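Local atomic coordinates of GH127 beta-L-arabinofuranoside (Geobacillus stearothermophilus, PDB entry 4QK0), a protein that probably hydrolyses terminal beta-L-arabinofuranosyl residues from arabinose-containing sugars, as a beta-L-arabinofuranosidase of glycoside hydrolase family 127. Residues E99-G110 with Y154-F163. Residues are numbered along the deposited sequence; the frame is centred on the assembly and turned at random.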
loop_
_atom_site.group_PDB
_atom_site.type_symbol
_atom_site.label_atom_id
_atom_site.label_comp_id
_atom_site.label_asym_id
_atom_site.label_seq_id
_atom_site.Cartn_x
_atom_site.Cartn_y
_atom_site.Cartn_z
ATOM N N GLU A 99 -32.746 -12.044 -30.214
ATOM C CA GLU A 99 -32.413 -13.362 -30.708
ATOM C C GLU A 99 -31.819 -13.341 -32.122
ATOM O O GLU A 99 -30.923 -14.115 -32.458
ATOM C CB GLU A 99 -33.653 -14.230 -30.664
ATOM C CG GLU A 99 -33.328 -15.699 -30.781
ATOM C CD GLU A 99 -34.402 -16.610 -30.190
ATOM O OE1 GLU A 99 -35.138 -16.170 -29.270
ATOM O OE2 GLU A 99 -34.485 -17.772 -30.650
ATOM N N LYS A 100 -32.337 -12.439 -32.957
ATOM C CA LYS A 100 -31.841 -12.244 -34.312
ATOM C C LYS A 100 -30.402 -11.707 -34.301
ATOM O O LYS A 100 -29.544 -12.187 -35.051
ATOM C CB LYS A 100 -32.816 -11.297 -35.052
ATOM C CG LYS A 100 -32.328 -10.620 -36.337
ATOM C CD LYS A 100 -32.265 -11.594 -37.500
ATOM C CE LYS A 100 -31.911 -10.849 -38.784
ATOM N NZ LYS A 100 -31.326 -11.771 -39.794
ATOM N N LEU A 101 -30.128 -10.704 -33.457
ATOM C CA LEU A 101 -28.770 -10.186 -33.309
ATOM C C LEU A 101 -27.831 -11.331 -32.968
ATOM O O LEU A 101 -26.793 -11.461 -33.557
ATOM C CB LEU A 101 -28.685 -9.136 -32.210
ATOM C CG LEU A 101 -29.416 -7.834 -32.462
ATOM C CD1 LEU A 101 -29.287 -6.932 -31.230
ATOM C CD2 LEU A 101 -28.882 -7.109 -33.695
ATOM N N ALA A 102 -28.216 -12.147 -31.997
ATOM C CA ALA A 102 -27.379 -13.285 -31.565
ATOM C C ALA A 102 -27.184 -14.291 -32.659
ATOM O O ALA A 102 -26.055 -14.712 -32.937
ATOM C CB ALA A 102 -28.000 -13.951 -30.353
ATOM N N ASP A 103 -28.279 -14.674 -33.316
ATOM C CA ASP A 103 -28.177 -15.602 -34.465
ATOM C C ASP A 103 -27.210 -15.135 -35.545
ATOM O O ASP A 103 -26.480 -15.941 -36.065
ATOM C CB ASP A 103 -29.573 -15.924 -35.046
ATOM C CG ASP A 103 -30.409 -16.839 -34.106
ATOM O OD1 ASP A 103 -29.832 -17.521 -33.225
ATOM O OD2 ASP A 103 -31.636 -16.840 -34.219
ATOM N N ASP A 104 -27.202 -13.834 -35.856
ATOM C CA ASP A 104 -26.350 -13.285 -36.895
ATOM C C ASP A 104 -24.893 -13.307 -36.454
ATOM O O ASP A 104 -24.006 -13.572 -37.258
ATOM C CB ASP A 104 -26.726 -11.825 -37.228
ATOM C CG ASP A 104 -28.100 -11.690 -37.930
ATOM O OD1 ASP A 104 -28.624 -12.706 -38.432
ATOM O OD2 ASP A 104 -28.645 -10.547 -37.989
ATOM N N VAL A 105 -24.641 -12.979 -35.186
ATOM C CA VAL A 105 -23.294 -13.040 -34.660
ATOM C C VAL A 105 -22.827 -14.465 -34.740
ATOM O O VAL A 105 -21.711 -14.746 -35.148
ATOM C CB VAL A 105 -23.238 -12.564 -33.183
ATOM C CG1 VAL A 105 -21.887 -12.856 -32.543
ATOM C CG2 VAL A 105 -23.563 -11.081 -33.094
ATOM N N ILE A 106 -23.702 -15.386 -34.386
ATOM C CA ILE A 106 -23.349 -16.793 -34.392
ATOM C C ILE A 106 -22.976 -17.260 -35.779
ATOM O O ILE A 106 -21.999 -18.008 -35.952
ATOM C CB ILE A 106 -24.497 -17.629 -33.782
ATOM C CG1 ILE A 106 -24.546 -17.419 -32.280
ATOM C CG2 ILE A 106 -24.309 -19.107 -34.068
ATOM C CD1 ILE A 106 -25.831 -17.847 -31.609
ATOM N N GLU A 107 -23.721 -16.814 -36.795
ATOM C CA GLU A 107 -23.406 -17.248 -38.181
ATOM C C GLU A 107 -22.088 -16.660 -38.623
ATOM O O GLU A 107 -21.305 -17.302 -39.314
ATOM C CB GLU A 107 -24.540 -16.888 -39.149
ATOM C CG GLU A 107 -25.856 -17.704 -38.978
ATOM C CD GLU A 107 -25.698 -19.239 -39.088
ATOM O OE1 GLU A 107 -24.810 -19.728 -39.839
ATOM O OE2 GLU A 107 -26.473 -19.986 -38.450
ATOM N N LEU A 108 -21.824 -15.437 -38.166
ATOM C CA LEU A 108 -20.532 -14.803 -38.391
ATOM C C LEU A 108 -19.399 -15.580 -37.745
ATOM O O LEU A 108 -18.379 -15.861 -38.375
ATOM C CB LEU A 108 -20.551 -13.371 -37.888
ATOM C CG LEU A 108 -19.222 -12.632 -37.929
ATOM C CD1 LEU A 108 -18.668 -12.558 -39.327
ATOM C CD2 LEU A 108 -19.428 -11.220 -37.381
ATOM N N LEU A 109 -19.571 -15.978 -36.506
ATOM C CA LEU A 109 -18.563 -16.855 -35.912
ATOM C C LEU A 109 -18.342 -18.094 -36.773
ATOM O O LEU A 109 -17.193 -18.478 -37.018
ATOM C CB LEU A 109 -18.966 -17.298 -34.507
ATOM C CG LEU A 109 -19.164 -16.183 -33.494
ATOM C CD1 LEU A 109 -19.555 -16.749 -32.138
ATOM C CD2 LEU A 109 -17.918 -15.339 -33.331
ATOM N N GLY A 110 -19.447 -18.737 -37.192
ATOM C CA GLY A 110 -19.368 -19.925 -38.066
ATOM C C GLY A 110 -18.599 -19.654 -39.352
ATOM O O GLY A 110 -17.804 -20.490 -39.787
ATOM N N TYR A 154 -26.810 -20.805 -24.898
ATOM C CA TYR A 154 -27.680 -20.386 -25.959
ATOM C C TYR A 154 -28.531 -21.594 -26.418
ATOM O O TYR A 154 -29.702 -21.449 -26.696
ATOM C CB TYR A 154 -26.850 -19.774 -27.119
ATOM C CG TYR A 154 -27.705 -19.012 -28.095
ATOM C CD1 TYR A 154 -28.153 -17.738 -27.792
ATOM C CD2 TYR A 154 -28.119 -19.585 -29.304
ATOM C CE1 TYR A 154 -28.970 -17.034 -28.655
ATOM C CE2 TYR A 154 -28.928 -18.888 -30.184
ATOM C CZ TYR A 154 -29.352 -17.610 -29.852
ATOM O OH TYR A 154 -30.171 -16.877 -30.690
ATOM N N PHE A 155 -27.938 -22.782 -26.457
ATOM C CA PHE A 155 -28.714 -23.982 -26.732
ATOM C C PHE A 155 -29.827 -24.258 -25.719
ATOM O O PHE A 155 -30.976 -24.510 -26.084
ATOM C CB PHE A 155 -27.811 -25.190 -26.802
ATOM C CG PHE A 155 -28.568 -26.452 -27.023
ATOM C CD1 PHE A 155 -29.297 -26.632 -28.202
ATOM C CD2 PHE A 155 -28.607 -27.433 -26.057
ATOM C CE1 PHE A 155 -30.042 -27.775 -28.412
ATOM C CE2 PHE A 155 -29.342 -28.593 -26.265
ATOM C CZ PHE A 155 -30.048 -28.764 -27.439
ATOM N N ARG A 156 -29.497 -24.190 -24.454
ATOM C CA ARG A 156 -30.457 -24.449 -23.389
ATOM C C ARG A 156 -31.550 -23.452 -23.422
ATOM O O ARG A 156 -32.668 -23.791 -23.068
ATOM C CB ARG A 156 -29.800 -24.427 -21.984
ATOM C CG ARG A 156 -28.846 -25.576 -21.810
ATOM C CD ARG A 156 -28.258 -25.728 -20.424
ATOM N NE ARG A 156 -28.165 -27.170 -20.257
ATOM C CZ ARG A 156 -27.192 -27.830 -19.662
ATOM N NH1 ARG A 156 -26.171 -27.172 -19.115
ATOM N NH2 ARG A 156 -27.276 -29.167 -19.618
ATOM N N ALA A 157 -31.253 -22.230 -23.847
ATOM C CA ALA A 157 -32.275 -21.177 -23.857
ATOM C C ALA A 157 -33.180 -21.201 -25.066
ATOM O O ALA A 157 -34.337 -20.826 -24.971
ATOM C CB ALA A 157 -31.613 -19.786 -23.802
ATOM N N THR A 158 -32.614 -21.487 -26.227
ATOM C CA THR A 158 -33.367 -21.319 -27.458
ATOM C C THR A 158 -33.650 -22.617 -28.193
ATOM O O THR A 158 -34.452 -22.616 -29.114
ATOM C CB THR A 158 -32.619 -20.433 -28.456
ATOM O OG1 THR A 158 -31.393 -21.077 -28.851
ATOM C CG2 THR A 158 -32.352 -19.080 -27.869
ATOM N N GLY A 159 -32.968 -23.692 -27.840
ATOM C CA GLY A 159 -33.068 -24.962 -28.617
ATOM C C GLY A 159 -32.238 -24.958 -29.878
ATOM O O GLY A 159 -32.099 -25.968 -30.530
ATOM N N LYS A 160 -31.645 -23.816 -30.226
ATOM C CA LYS A 160 -30.840 -23.728 -31.446
ATOM C C LYS A 160 -29.416 -24.203 -31.233
ATOM O O LYS A 160 -28.687 -23.625 -30.454
ATOM C CB LYS A 160 -30.842 -22.285 -31.987
ATOM C CG LYS A 160 -32.231 -21.788 -32.320
ATOM C CD LYS A 160 -32.221 -20.334 -32.704
ATOM C CE LYS A 160 -33.630 -19.897 -33.036
ATOM N NZ LYS A 160 -33.691 -18.412 -33.087
ATOM N N ARG A 161 -29.019 -25.172 -32.042
ATOM C CA ARG A 161 -27.812 -25.946 -31.902
ATOM C C ARG A 161 -26.636 -25.435 -32.705
ATOM O O ARG A 161 -25.521 -25.955 -32.580
ATOM C CB ARG A 161 -28.082 -27.329 -32.598
ATOM C CG ARG A 161 -28.379 -28.545 -31.768
ATOM C CD ARG A 161 -27.925 -29.822 -32.459
ATOM N NE ARG A 161 -27.514 -30.748 -31.406
ATOM C CZ ARG A 161 -26.277 -30.850 -30.926
ATOM N NH1 ARG A 161 -25.301 -30.129 -31.449
ATOM N NH2 ARG A 161 -26.005 -31.688 -29.929
ATOM N N ARG A 162 -26.898 -24.540 -33.629
ATOM C CA ARG A 162 -25.855 -24.055 -34.518
ATOM C C ARG A 162 -24.551 -23.646 -33.765
ATOM O O ARG A 162 -23.450 -24.060 -34.122
ATOM C CB ARG A 162 -26.430 -22.874 -35.307
ATOM C CG ARG A 162 -25.480 -22.236 -36.274
ATOM C CD ARG A 162 -25.306 -23.047 -37.536
ATOM N NE ARG A 162 -24.388 -22.278 -38.375
ATOM C CZ ARG A 162 -23.152 -22.641 -38.733
ATOM N NH1 ARG A 162 -22.638 -23.809 -38.392
ATOM N NH2 ARG A 162 -22.426 -21.811 -39.469
ATOM N N PHE A 163 -24.699 -22.869 -32.698
ATOM C CA PHE A 163 -23.527 -22.322 -31.988
ATOM C C PHE A 163 -22.854 -23.498 -31.287
ATOM O O PHE A 163 -21.643 -23.688 -31.349
ATOM C CB PHE A 163 -23.998 -21.215 -31.035
ATOM C CG PHE A 163 -22.881 -20.377 -30.386
ATOM C CD1 PHE A 163 -21.539 -20.476 -30.759
ATOM C CD2 PHE A 163 -23.229 -19.437 -29.393
ATOM C CE1 PHE A 163 -20.574 -19.671 -30.139
ATOM C CE2 PHE A 163 -22.275 -18.661 -28.785
ATOM C CZ PHE A 163 -20.940 -18.767 -29.159
#
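With chi1 at -166°, Y154 swings CG opposite its backbone N, which carries the ring across to helix 96-112; D103, at chi1 -71°, turns its carboxylate to meet the phenol. Y154 OH donates to D103 OD1 at 2.6 Å, meeting it from above the carboxylate plane, with ring and carboxylate almost perpendicular. The ring is a knob seated among E99, A102, D103 and I106; a tyrosine suits this hole because its flat body packs against carbon while its hydroxyl reaches an acid. I106 CD1 makes a CH-pi contact over one face, 3.8 Å from the ring centroid, and the small A102 lets the ring come close. K160, its chain extended beyond CG, is long enough to span to two acids: NZ lies 2.6 Å from E99 OE2 and 2.8 Å from D103 OD2, the latter through the syn lone pair. An alanine in place of D103 would probably leave the Y154 hydroxyl without its acceptor and K160 with one fewer carboxylate. E99 also pairs with R94. Farther along, R162 grips E107 side-on, an arginine offering NE and NH2 together to OE1, with NE at 3.0 Å from it. Beside these charged groups, I106 CG2 packs on F163 CB, and L109 CD1 reaches F163 CE1 at 3.7 Å; L83 of helix 76-92 backs F163. The turn joining helices 140-158 and 162-177, with its T158 ST turn and a positive phi that favours glycine at G159, is thus salt-bridged to helix 96-112 within the (alpha/alpha)6-type helical catalytic domain of the six-hairpin clan.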